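PDB 3W0K: bifunctional endomannanase/endoglucanase from Caldanaerobius polysaccharolyticus, which probably hydrolyses internal beta-1,4 linkages of mannan and cellulose-type glucan chains, as a TIM-barrel enzyme of glycoside hydrolase family 5. Local coordinates for residues K2-F8 with F36-P42. Sequence-based numbering, arbitrary orientation.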
loop_
_atom_site.group_PDB
_atom_site.type_symbol
_atom_site.label_atom_id
_atom_site.label_comp_id
_atom_site.label_asym_id
_atom_site.label_seq_id
_atom_site.Cartn_x
_atom_site.Cartn_y
_atom_site.Cartn_z
ATOM N N LYS A 2 14.700 -6.654 5.550
ATOM C CA LYS A 2 13.556 -5.758 5.431
ATOM C C LYS A 2 13.093 -5.658 3.981
ATOM O O LYS A 2 13.883 -5.836 3.050
ATOM C CB LYS A 2 13.896 -4.369 5.977
ATOM C CG LYS A 2 14.386 -4.367 7.416
ATOM C CD LYS A 2 13.376 -4.989 8.358
ATOM C CE LYS A 2 13.946 -5.100 9.761
ATOM N NZ LYS A 2 12.971 -5.712 10.705
ATOM N N LYS A 3 11.807 -5.373 3.804
ATOM C CA LYS A 3 11.208 -5.268 2.478
ATOM C C LYS A 3 11.211 -3.852 1.920
ATOM O O LYS A 3 10.617 -2.941 2.505
ATOM C CB LYS A 3 9.779 -5.813 2.518
ATOM C CG LYS A 3 9.720 -7.313 2.742
ATOM C CD LYS A 3 8.321 -7.773 3.104
ATOM C CE LYS A 3 8.248 -9.292 3.161
ATOM N NZ LYS A 3 9.179 -9.871 4.170
ATOM N N TYR A 4 11.863 -3.681 0.773
ATOM C CA TYR A 4 11.951 -2.381 0.113
ATOM C C TYR A 4 11.532 -2.512 -1.338
ATOM O O TYR A 4 12.066 -3.340 -2.077
ATOM C CB TYR A 4 13.382 -1.845 0.165
ATOM C CG TYR A 4 13.914 -1.688 1.561
ATOM C CD1 TYR A 4 13.532 -0.610 2.353
ATOM C CD2 TYR A 4 14.790 -2.628 2.097
ATOM C CE1 TYR A 4 14.010 -0.470 3.653
ATOM C CE2 TYR A 4 15.274 -2.499 3.391
ATOM C CZ TYR A 4 14.881 -1.422 4.161
ATOM O OH TYR A 4 15.365 -1.298 5.438
ATOM N N GLY A 5 10.591 -1.681 -1.760
ATOM C CA GLY A 5 10.154 -1.776 -3.133
ATOM C C GLY A 5 9.175 -0.734 -3.606
ATOM O O GLY A 5 9.210 0.429 -3.189
ATOM N N PHE A 6 8.283 -1.178 -4.486
ATOM C CA PHE A 6 7.295 -0.308 -5.101
ATOM C C PHE A 6 5.952 -0.990 -5.285
ATOM O O PHE A 6 5.858 -2.222 -5.316
ATOM C CB PHE A 6 7.769 0.095 -6.508
ATOM C CG PHE A 6 9.077 0.830 -6.534
ATOM C CD1 PHE A 6 9.102 2.219 -6.591
ATOM C CD2 PHE A 6 10.282 0.137 -6.491
ATOM C CE1 PHE A 6 10.311 2.908 -6.602
ATOM C CE2 PHE A 6 11.500 0.814 -6.501
ATOM C CZ PHE A 6 11.513 2.207 -6.556
ATOM N N ASN A 7 4.912 -0.172 -5.395
ATOM C CA ASN A 7 3.578 -0.675 -5.689
ATOM C C ASN A 7 3.471 -0.594 -7.214
ATOM O O ASN A 7 4.044 0.310 -7.835
ATOM C CB ASN A 7 2.493 0.236 -5.108
ATOM C CG ASN A 7 2.292 0.057 -3.623
ATOM O OD1 ASN A 7 1.301 -0.533 -3.194
ATOM N ND2 ASN A 7 3.187 0.632 -2.824
ATOM N N PHE A 8 2.771 -1.551 -7.814
ATOM C CA PHE A 8 2.545 -1.557 -9.253
ATOM C C PHE A 8 1.045 -1.649 -9.469
ATOM O O PHE A 8 0.356 -2.410 -8.791
ATOM C CB PHE A 8 3.292 -2.700 -9.940
ATOM C CG PHE A 8 4.752 -2.412 -10.161
ATOM C CD1 PHE A 8 5.158 -1.593 -11.210
ATOM C CD2 PHE A 8 5.716 -2.940 -9.307
ATOM C CE1 PHE A 8 6.505 -1.303 -11.409
ATOM C CE2 PHE A 8 7.066 -2.658 -9.494
ATOM C CZ PHE A 8 7.461 -1.835 -10.551
ATOM N N PHE A 36 16.171 -3.714 -4.711
ATOM C CA PHE A 36 14.818 -3.752 -4.157
ATOM C C PHE A 36 14.358 -5.207 -4.166
ATOM O O PHE A 36 14.744 -5.977 -5.046
ATOM C CB PHE A 36 13.872 -2.855 -4.956
ATOM C CG PHE A 36 14.211 -1.393 -4.861
ATOM C CD1 PHE A 36 13.739 -0.624 -3.801
ATOM C CD2 PHE A 36 15.014 -0.788 -5.822
ATOM C CE1 PHE A 36 14.058 0.729 -3.701
ATOM C CE2 PHE A 36 15.340 0.564 -5.731
ATOM C CZ PHE A 36 14.862 1.324 -4.669
ATOM N N ASN A 37 13.531 -5.576 -3.193
ATOM C CA ASN A 37 13.078 -6.960 -3.062
ATOM C C ASN A 37 11.599 -7.089 -2.720
ATOM O O ASN A 37 11.159 -8.135 -2.232
ATOM C CB ASN A 37 13.880 -7.620 -1.939
ATOM C CG ASN A 37 13.713 -6.901 -0.602
ATOM O OD1 ASN A 37 12.839 -6.043 -0.447
ATOM N ND2 ASN A 37 14.557 -7.243 0.363
ATOM N N PHE A 38 10.828 -6.047 -3.002
ATOM C CA PHE A 38 9.416 -6.054 -2.647
ATOM C C PHE A 38 8.532 -5.356 -3.665
ATOM O O PHE A 38 8.871 -4.294 -4.183
ATOM C CB PHE A 38 9.261 -5.388 -1.271
ATOM C CG PHE A 38 7.837 -5.256 -0.794
ATOM C CD1 PHE A 38 7.241 -6.278 -0.065
ATOM C CD2 PHE A 38 7.111 -4.089 -1.030
ATOM C CE1 PHE A 38 5.939 -6.137 0.431
ATOM C CE2 PHE A 38 5.815 -3.941 -0.540
ATOM C CZ PHE A 38 5.229 -4.970 0.194
ATOM N N VAL A 39 7.392 -5.979 -3.945
ATOM C CA VAL A 39 6.405 -5.435 -4.863
ATOM C C VAL A 39 5.025 -5.637 -4.252
ATOM O O VAL A 39 4.711 -6.724 -3.769
ATOM C CB VAL A 39 6.475 -6.135 -6.249
ATOM C CG1 VAL A 39 5.178 -5.970 -7.015
ATOM C CG2 VAL A 39 7.609 -5.543 -7.065
ATOM N N ARG A 40 4.248 -4.560 -4.177
ATOM C CA ARG A 40 2.888 -4.646 -3.664
ATOM C C ARG A 40 1.977 -4.493 -4.873
ATOM O O ARG A 40 2.184 -3.610 -5.709
ATOM C CB ARG A 40 2.600 -3.556 -2.629
ATOM C CG ARG A 40 1.165 -3.586 -2.085
ATOM C CD ARG A 40 1.037 -2.683 -0.878
ATOM N NE ARG A 40 -0.309 -2.650 -0.297
ATOM C CZ ARG A 40 -1.208 -1.697 -0.525
ATOM N NH1 ARG A 40 -0.930 -0.701 -1.352
ATOM N NH2 ARG A 40 -2.332 -1.660 0.187
ATOM N N ILE A 41 0.995 -5.382 -4.979
ATOM C CA ILE A 41 0.066 -5.369 -6.098
ATOM C C ILE A 41 -1.372 -5.137 -5.629
ATOM O O ILE A 41 -2.067 -6.083 -5.252
ATOM C CB ILE A 41 0.129 -6.709 -6.883
ATOM C CG1 ILE A 41 1.571 -7.020 -7.305
ATOM C CG2 ILE A 41 -0.761 -6.643 -8.122
ATOM C CD1 ILE A 41 2.128 -6.073 -8.343
ATOM N N PRO A 42 -1.816 -3.869 -5.594
ATOM C CA PRO A 42 -3.183 -3.535 -5.167
ATOM C C PRO A 42 -4.136 -3.809 -6.332
ATOM O O PRO A 42 -3.986 -3.226 -7.403
ATOM C CB PRO A 42 -3.081 -2.043 -4.846
ATOM C CG PRO A 42 -2.043 -1.560 -5.825
ATOM C CD PRO A 42 -1.001 -2.653 -5.767
HETATM O O HOH W 1 -2.140 -3.639 -9.459
#
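Gly5 pairs with Phe38, Phe6 with Val39 and Asn7 with Arg40 where residues 4-7 run parallel to 38-42, the first part of strand 38-44, their axes 4.7 Å apart at closest approach and turned 25° against each other. Backbone hydrogen bonds from Phe6 N to Phe38 O, Arg40 N to Phe6 O and Phe8 N to Arg40 O join them. At the start of the pairing the side-chain amide of Asn37 takes the place of a peptide group: its OD1 accepts Tyr4 N at 2.8 Å while its ND2 reaches Lys2 O at 3.1 Å. With CG between the backbone N and the carbonyl carbon (chi1 59°), this amide lies along the backbone of residues 2-4. At the other end a water donates to both Phe8 O and Pro42 O.

Asn7 and Arg40 project side by side into the barrel. Arg40 NH1 donates a hydrogen bond of 2.9 Å to Asn7 OD1, which lies at the guanidinium edge, the amide plane standing steeply to the guanidinium. Salt bridges to Glu258 and Asp133 hold the same guanidinium, near a bound Tris molecule, probably from the crystallisation liquor, consistent with a place in the active-site pocket.

On the outer side Phe6 CE2 lies over the centre of the Phe36 ring in an edge-to-face pair, planes at 59°. Val39 CG2 meets the edge of the Phe8 ring at CE2. Helix 25-33, the connection of this beta-alpha-beta crossover, covers these residues through Leu31 and Ala27, while strands 287-290 and 78-83 flank the pair in the closed eight-stranded barrel.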